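Local coordinates for protein putative phosphoglycolate phosphatase (Lactobacillus delbrueckii, PDB 2HI0) that probably hydrolyses 2-phosphoglycolate to glycolate and phosphate, as a member of the haloacid dehalogenase (HAD) superfamily of phosphatases, at residues L129-N134 / G150-A155; K5-D10 / K125-A130; A55-L60 / V85-V90. All coordinates share one frame; numbering follows the deposited sequence.

Contact 1: residues L129-N134 / G150-A155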
# COMPACT_ATOMS: atom_id res chain seq x y z
N LEU A 129 -7.16 7.53 13.67
CA LEU A 129 -6.46 7.35 12.42
C LEU A 129 -5.37 6.30 12.56
O LEU A 129 -4.67 6.24 13.53
CB LEU A 129 -5.84 8.65 11.92
CG LEU A 129 -6.70 9.92 11.84
CD1 LEU A 129 -5.77 11.12 11.44
CD2 LEU A 129 -7.90 9.74 10.85
N ALA A 130 -5.26 5.45 11.56
CA ALA A 130 -4.25 4.36 11.52
C ALA A 130 -3.72 4.15 10.11
O ALA A 130 -4.35 4.56 9.13
CB ALA A 130 -4.84 3.05 12.07
N VAL A 131 -2.54 3.55 10.04
CA VAL A 131 -1.90 3.10 8.80
C VAL A 131 -1.65 1.60 8.93
O VAL A 131 -1.12 1.14 9.93
CB VAL A 131 -0.55 3.78 8.56
CG1 VAL A 131 0.14 3.19 7.24
CG2 VAL A 131 -0.69 5.26 8.51
N VAL A 132 -2.12 0.87 7.94
CA VAL A 132 -1.85 -0.57 7.81
C VAL A 132 -1.46 -0.79 6.36
O VAL A 132 -2.25 -0.58 5.43
CB VAL A 132 -3.05 -1.43 8.25
CG1 VAL A 132 -2.75 -2.93 8.00
CG2 VAL A 132 -3.38 -1.16 9.72
N SER A 133 -0.22 -1.20 6.15
CA SER A 133 0.43 -1.18 4.81
C SER A 133 1.25 -2.48 4.59
O SER A 133 1.83 -3.03 5.53
CB SER A 133 1.36 0.03 4.78
OG SER A 133 2.22 0.06 3.66
N ASN A 134 1.35 -2.89 3.33
CA ASN A 134 2.23 -4.01 2.93
C ASN A 134 3.67 -3.56 2.69
O ASN A 134 4.52 -4.41 2.45
CB ASN A 134 1.73 -4.74 1.64
CG ASN A 134 0.68 -5.83 1.96
OD1 ASN A 134 0.53 -6.23 3.12
ND2 ASN A 134 -0.04 -6.28 0.93
N GLY A 150 2.78 12.21 15.60
CA GLY A 150 1.58 12.47 16.38
C GLY A 150 0.21 12.33 15.71
O GLY A 150 -0.81 12.55 16.37
N SER A 151 0.17 11.98 14.43
CA SER A 151 -1.09 11.91 13.67
C SER A 151 -1.88 10.62 13.89
O SER A 151 -3.12 10.64 13.97
CB SER A 151 -0.84 12.06 12.17
OG SER A 151 -0.62 13.42 11.86
N PHE A 152 -1.15 9.51 13.99
CA PHE A 152 -1.76 8.19 13.96
C PHE A 152 -1.78 7.52 15.31
O PHE A 152 -0.82 7.58 16.09
CB PHE A 152 -1.03 7.29 12.92
CG PHE A 152 -1.20 7.76 11.52
CD1 PHE A 152 -2.45 7.66 10.89
CD2 PHE A 152 -0.15 8.32 10.81
CE1 PHE A 152 -2.64 8.11 9.57
CE2 PHE A 152 -0.35 8.79 9.49
CZ PHE A 152 -1.58 8.68 8.88
N ASP A 153 -2.89 6.87 15.59
CA ASP A 153 -3.03 6.12 16.80
C ASP A 153 -2.37 4.75 16.70
O ASP A 153 -2.15 4.10 17.71
CB ASP A 153 -4.52 5.95 17.11
CG ASP A 153 -5.21 7.30 17.30
OD1 ASP A 153 -4.68 8.11 18.07
OD2 ASP A 153 -6.23 7.60 16.64
N PHE A 154 -2.09 4.32 15.45
CA PHE A 154 -1.57 3.01 15.17
C PHE A 154 -0.95 3.02 13.78
O PHE A 154 -1.52 3.58 12.86
CB PHE A 154 -2.69 1.96 15.22
CG PHE A 154 -2.24 0.54 14.94
CD1 PHE A 154 -1.77 -0.27 15.97
CD2 PHE A 154 -2.29 0.01 13.66
CE1 PHE A 154 -1.36 -1.56 15.71
CE2 PHE A 154 -1.89 -1.28 13.42
CZ PHE A 154 -1.42 -2.05 14.44
N ALA A 155 0.21 2.39 13.64
CA ALA A 155 0.85 2.27 12.33
C ALA A 155 1.57 0.94 12.30
O ALA A 155 2.27 0.58 13.26
CB ALA A 155 1.82 3.44 12.05

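Contact 2: residues K5-D10 / K125-A130. With NA (sodium ion), chain C.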
# COMPACT_ATOMS: atom_id res chain seq x y z
N LYS A 5 -15.82 5.98 13.21
CA LYS A 5 -15.01 6.40 14.35
C LYS A 5 -13.50 6.12 14.11
O LYS A 5 -12.66 6.64 14.84
CB LYS A 5 -15.49 5.67 15.61
CG LYS A 5 -16.91 6.04 15.99
CD LYS A 5 -17.34 5.26 17.22
CE LYS A 5 -18.82 5.37 17.53
NZ LYS A 5 -19.16 4.25 18.49
N ALA A 6 -13.17 5.31 13.11
CA ALA A 6 -11.76 5.03 12.77
C ALA A 6 -11.59 4.99 11.27
O ALA A 6 -12.41 4.44 10.57
CB ALA A 6 -11.28 3.71 13.40
N ALA A 7 -10.49 5.59 10.78
CA ALA A 7 -10.13 5.57 9.34
C ALA A 7 -8.75 4.97 9.28
O ALA A 7 -7.82 5.46 9.91
CB ALA A 7 -10.13 7.01 8.71
N ILE A 8 -8.66 3.86 8.56
CA ILE A 8 -7.46 3.03 8.45
C ILE A 8 -6.99 3.17 7.00
O ILE A 8 -7.73 2.80 6.07
CB ILE A 8 -7.76 1.57 8.78
CG1 ILE A 8 -8.41 1.45 10.15
CG2 ILE A 8 -6.47 0.75 8.75
CD1 ILE A 8 -8.92 -0.02 10.40
N PHE A 9 -5.78 3.71 6.82
CA PHE A 9 -5.24 4.05 5.52
C PHE A 9 -4.11 3.09 5.12
O PHE A 9 -3.23 2.74 5.92
CB PHE A 9 -4.60 5.44 5.51
CG PHE A 9 -5.57 6.55 5.81
CD1 PHE A 9 -5.94 6.84 7.10
CD2 PHE A 9 -6.14 7.26 4.78
CE1 PHE A 9 -6.82 7.86 7.36
CE2 PHE A 9 -7.02 8.31 5.06
CZ PHE A 9 -7.36 8.58 6.34
N ASP A 10 -4.12 2.72 3.85
CA ASP A 10 -2.88 2.22 3.20
C ASP A 10 -1.89 3.40 3.05
O ASP A 10 -2.27 4.57 3.21
CB ASP A 10 -3.21 1.64 1.83
CG ASP A 10 -2.04 0.89 1.22
OD1 ASP A 10 -1.20 0.29 1.93
OD2 ASP A 10 -1.95 0.93 -0.01
N LYS A 125 -12.31 16.23 14.27
CA LYS A 125 -13.68 15.70 14.29
C LYS A 125 -13.79 14.41 15.11
O LYS A 125 -14.87 13.84 15.19
CB LYS A 125 -14.18 15.44 12.88
CG LYS A 125 -14.27 16.68 11.95
CD LYS A 125 -15.59 17.40 12.16
CE LYS A 125 -15.70 18.71 11.37
N GLY A 126 -12.69 14.00 15.75
CA GLY A 126 -12.66 12.89 16.69
C GLY A 126 -12.51 11.52 16.06
O GLY A 126 -12.78 10.53 16.71
N VAL A 127 -12.07 11.45 14.82
CA VAL A 127 -11.89 10.16 14.12
C VAL A 127 -10.50 9.65 14.47
O VAL A 127 -9.51 10.40 14.39
CB VAL A 127 -12.02 10.31 12.56
CG1 VAL A 127 -11.84 8.95 11.86
CG2 VAL A 127 -13.36 10.97 12.19
N LYS A 128 -10.41 8.38 14.87
CA LYS A 128 -9.13 7.73 15.12
C LYS A 128 -8.49 7.37 13.79
O LYS A 128 -9.19 6.93 12.88
CB LYS A 128 -9.36 6.47 15.95
CG LYS A 128 -9.88 6.71 17.34
CD LYS A 128 -9.81 5.47 18.19
CE LYS A 128 -10.20 5.76 19.63
NZ LYS A 128 -9.37 4.89 20.52
N LEU A 129 -7.16 7.53 13.67
CA LEU A 129 -6.46 7.35 12.42
C LEU A 129 -5.37 6.30 12.56
O LEU A 129 -4.67 6.24 13.53
CB LEU A 129 -5.84 8.65 11.92
CG LEU A 129 -6.70 9.92 11.84
CD1 LEU A 129 -5.77 11.12 11.44
CD2 LEU A 129 -7.90 9.74 10.85
N ALA A 130 -5.26 5.45 11.56
CA ALA A 130 -4.25 4.36 11.52
C ALA A 130 -3.72 4.15 10.11
O ALA A 130 -4.35 4.56 9.13
CB ALA A 130 -4.84 3.05 12.07
NA NA C . -1.19 1.06 -1.96
O HOH W 1 -13.36 7.90 17.10
O HOH W 2 -2.57 -1.24 -2.22

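Contact 3: residues A55-L60 / V85-V90. Unlike the reference sequence in segment 85-90: Thr88 (reference Ala).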
# COMPACT_ATOMS: atom_id res chain seq x y z
N ALA A 55 6.20 -8.10 -5.32
CA ALA A 55 6.69 -6.99 -6.16
C ALA A 55 7.94 -7.43 -6.94
O ALA A 55 8.05 -7.20 -8.16
CB ALA A 55 7.00 -5.73 -5.29
N VAL A 56 8.91 -8.06 -6.25
CA VAL A 56 10.15 -8.51 -6.94
C VAL A 56 9.84 -9.70 -7.88
O VAL A 56 10.39 -9.78 -8.99
CB VAL A 56 11.28 -8.77 -5.96
CG1 VAL A 56 12.49 -9.41 -6.63
CG2 VAL A 56 11.67 -7.46 -5.30
N THR A 57 8.92 -10.55 -7.48
CA THR A 57 8.53 -11.68 -8.35
C THR A 57 7.94 -11.13 -9.67
O THR A 57 8.26 -11.56 -10.77
CB THR A 57 7.48 -12.59 -7.64
OG1 THR A 57 8.00 -13.04 -6.39
CG2 THR A 57 7.08 -13.82 -8.52
N ARG A 58 7.01 -10.16 -9.55
CA ARG A 58 6.45 -9.45 -10.69
C ARG A 58 7.52 -8.78 -11.55
O ARG A 58 7.49 -8.87 -12.81
CB ARG A 58 5.42 -8.45 -10.19
CG ARG A 58 4.04 -9.04 -9.82
CD ARG A 58 3.19 -7.90 -9.23
NE ARG A 58 1.83 -8.34 -8.97
CZ ARG A 58 0.98 -7.69 -8.18
NH1 ARG A 58 1.41 -6.64 -7.48
NH2 ARG A 58 -0.24 -8.14 -8.03
N ALA A 59 8.46 -8.10 -10.89
CA ALA A 59 9.51 -7.36 -11.63
C ALA A 59 10.42 -8.30 -12.41
O ALA A 59 10.75 -8.02 -13.56
CB ALA A 59 10.38 -6.47 -10.68
N LEU A 60 10.77 -9.42 -11.81
CA LEU A 60 11.58 -10.44 -12.48
C LEU A 60 10.81 -11.04 -13.67
O LEU A 60 11.39 -11.29 -14.71
CB LEU A 60 12.05 -11.53 -11.51
CG LEU A 60 13.11 -11.14 -10.49
CD1 LEU A 60 13.31 -12.25 -9.42
CD2 LEU A 60 14.47 -10.85 -11.23
N VAL A 85 11.45 -17.42 -13.24
CA VAL A 85 11.47 -16.69 -11.97
C VAL A 85 11.48 -17.67 -10.79
O VAL A 85 10.56 -18.47 -10.64
CB VAL A 85 10.28 -15.63 -11.86
CG1 VAL A 85 10.31 -14.92 -10.51
CG2 VAL A 85 10.35 -14.65 -13.04
N THR A 86 12.47 -17.52 -9.93
CA THR A 86 12.54 -18.35 -8.71
C THR A 86 12.51 -17.51 -7.44
O THR A 86 12.99 -16.39 -7.39
CB THR A 86 13.83 -19.20 -8.73
OG1 THR A 86 14.95 -18.40 -8.37
CG2 THR A 86 13.99 -19.79 -10.12
N GLN A 87 11.95 -18.07 -6.38
CA GLN A 87 12.04 -17.41 -5.07
C GLN A 87 13.44 -17.23 -4.50
O GLN A 87 13.70 -16.29 -3.78
CB GLN A 87 11.09 -18.00 -4.07
CG GLN A 87 9.64 -17.83 -4.49
CD GLN A 87 9.18 -16.35 -4.64
OE1 GLN A 87 9.39 -15.56 -3.72
NE2 GLN A 87 8.67 -15.95 -5.81
N THR A 88 14.35 -18.12 -4.88
CA THR A 88 15.73 -17.94 -4.51
C THR A 88 16.26 -16.64 -5.10
O THR A 88 16.93 -15.87 -4.40
CB THR A 88 16.56 -19.16 -4.95
OG1 THR A 88 16.08 -20.33 -4.28
CG2 THR A 88 18.06 -19.00 -4.66
N GLU A 89 15.99 -16.39 -6.37
CA GLU A 89 16.42 -15.12 -6.95
C GLU A 89 15.68 -13.92 -6.34
O GLU A 89 16.30 -12.87 -6.13
CB GLU A 89 16.27 -15.16 -8.46
CG GLU A 89 16.94 -13.98 -9.17
CD GLU A 89 18.45 -13.89 -9.01
OE1 GLU A 89 19.11 -14.87 -8.58
OE2 GLU A 89 18.99 -12.80 -9.34
N VAL A 90 14.38 -14.05 -6.09
CA VAL A 90 13.61 -13.01 -5.38
C VAL A 90 14.34 -12.61 -4.07
O VAL A 90 14.58 -11.39 -3.80
CB VAL A 90 12.16 -13.45 -5.14
CG1 VAL A 90 11.43 -12.47 -4.18
CG2 VAL A 90 11.42 -13.53 -6.48

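Contact 1: residues L129-N134 / G150-A155
Leu129 and Asp153 are tied twice where strand 128-133 and the approach to strand 154-158 begin to run side by side in the same direction. Asp153 N donates to Leu129 O at 2.8 Å, nearly in line with the carbonyl. In return, Leu129 N reaches the carboxylate oxygen Asp153 OD2 at 3.1 Å, meeting it on its anti side and 32° out of the carboxylate plane, so a side chain stands in for a strand partner. Further along, Val131 N donates to Phe154 O at 3.0 Å, and Val131 pairs with Ala155 as a parallel bridge. The same Phe154 O also takes a CA-H...O contact from Ala130 CA at 3.1 Å. The two strands and helix 137-147 between them form a beta-alpha-beta crossover of the Rossmann-like HAD core, with 154-158 the outermost strand on this side of the sheet. Side chains pack on both faces. With CG anti to its carbonyl carbon (chi1 -66°), Phe152 lays its ring against strand 128-133: Val131 CG2 sits over the ring centre in a CH-pi contact, 3.5 Å from the centroid and 9° off the normal, while the carbonyl carbon of Leu129 lies at the ring edge, in its plane. Leu129 CB touches Phe152 CD1 at 3.7 Å, and Met119 of helix 115-124 packs on both residues. Replacing Phe152 with an alanine would probably leave Val131 CG2 without its aromatic partner and open a gap beside Leu129. On the face carrying Ala130, Phe154 turns its ring edge to Ala130 CB and to Val132 CG2, which lies 4.0 Å from Phe154 CE2; Cys174 of helix 169-178 packs on Ala130 and Phe154.

Contact 2: residues K5-D10 / K125-A130
Strand 6-9, whose C-terminal end leads into what is probably the HAD signature loop, pairs in parallel with strand 128-130 in the middle of the Rossmann-like sheet, Ala6 lying beside Lys128 and Ile8 beside Ala130. Four backbone bonds alternate between the strands: Lys128 N to Lys5 O, Ala7 N to Lys128 O, Ala130 N to Ala7 O and Phe9 N to Ala130 O, all 2.8 to 3.0 Å long. Where the pairing starts, one water donates to both Lys5 O and Gly126 O, joining the residue just before strand 6-9 to the Schellman motif at the end of helix 115-124. Ala7 CB touches two side chains of the other segment, Val127 CG1 and Leu129 CD2, each at 4.1 Å. Leu129 CD2 also lies at the edge of the Phe9 ring, 4.1 Å from CE1. The Phe9 ring, with CG anti to its carbonyl carbon (chi1 -62°), leans toward strand 128-133 and places CD1 3.4 Å from Ala130 O, which lies in the ring plane. On the other face, Ile8 and Ala130 both pack on Cys174 of helix 169-178. Just past the strand, Asp10 belongs to a DxDx(T/V) sequence, consistent with the HAD signature. The backbone O of Asp12 and Asp190 OD1 share its sodium ion, Lys165 NZ forms a salt bridge with Asp10 OD1, and Asp10 OD2 binds the sodium at 2.1 Å.

Contact 3: residues A55-L60 / V85-V90
Val56 packs helix 52-63 against the first turn of helix 87-103: its CG1 lies 4.0 Å from Val90 CA and 4.1 Å from Val90 CG1. One residue on, Thr57 uses both branches. Its OG1 accepts a nearly straight bond from Gln87 NE2 (3.0 Å, 176° at the hydrogen), lying close to the amide plane of Gln87; the bend at chi2 (-61°) folds the glutamine back to reach it. The same OG1 is also hydrogen-bonded to Val53 O one turn earlier and touches Val90 CG2, while Thr57 CG2 meets Val85 CG1 at 4.0 Å. Leu60, one turn after Val56, faces the second segment again. Its CB rests against both methyls of Val85, and its CD1 reaches Val90 CG2 at 3.7 Å and skims the aliphatic CG of Glu89, whose carboxylate is engaged by His35 and Arg92. Phe30 of helix 19-32 also packs on Leu60. At the start of the second helix, Thr86 OG1 accepts from Glu89 N at 3.0 Å, the side-chain bond of an N-cap. Both helices lie in the all-helical cap inserted after the first core strand, consistent with the C1-type cap of phosphoglycolate phosphatase-like HAD enzymes.

Overall arrangement
From the N terminus, strand 6-9 enters the core first, and the chain then leaves through the helices of the cap. There contact 3 closes a short loop between helices 52-63 and 87-103. The chain returns through helix 115-124 to strand 128-133, where contact 2 closes the long loop that holds contact 3 nested within it. Contact 1 starts on the strand where contact 2 ends and closes the next, short loop, through helix 137-147 to strand 154-158. The two share Leu129 and Ala130, so strands 6-9, 128-133 and 154-158 lie side by side in one sheet. Contact 3 stands apart, its centre about 29 Å from that of contact 1 and 35 Å from that of contact 2.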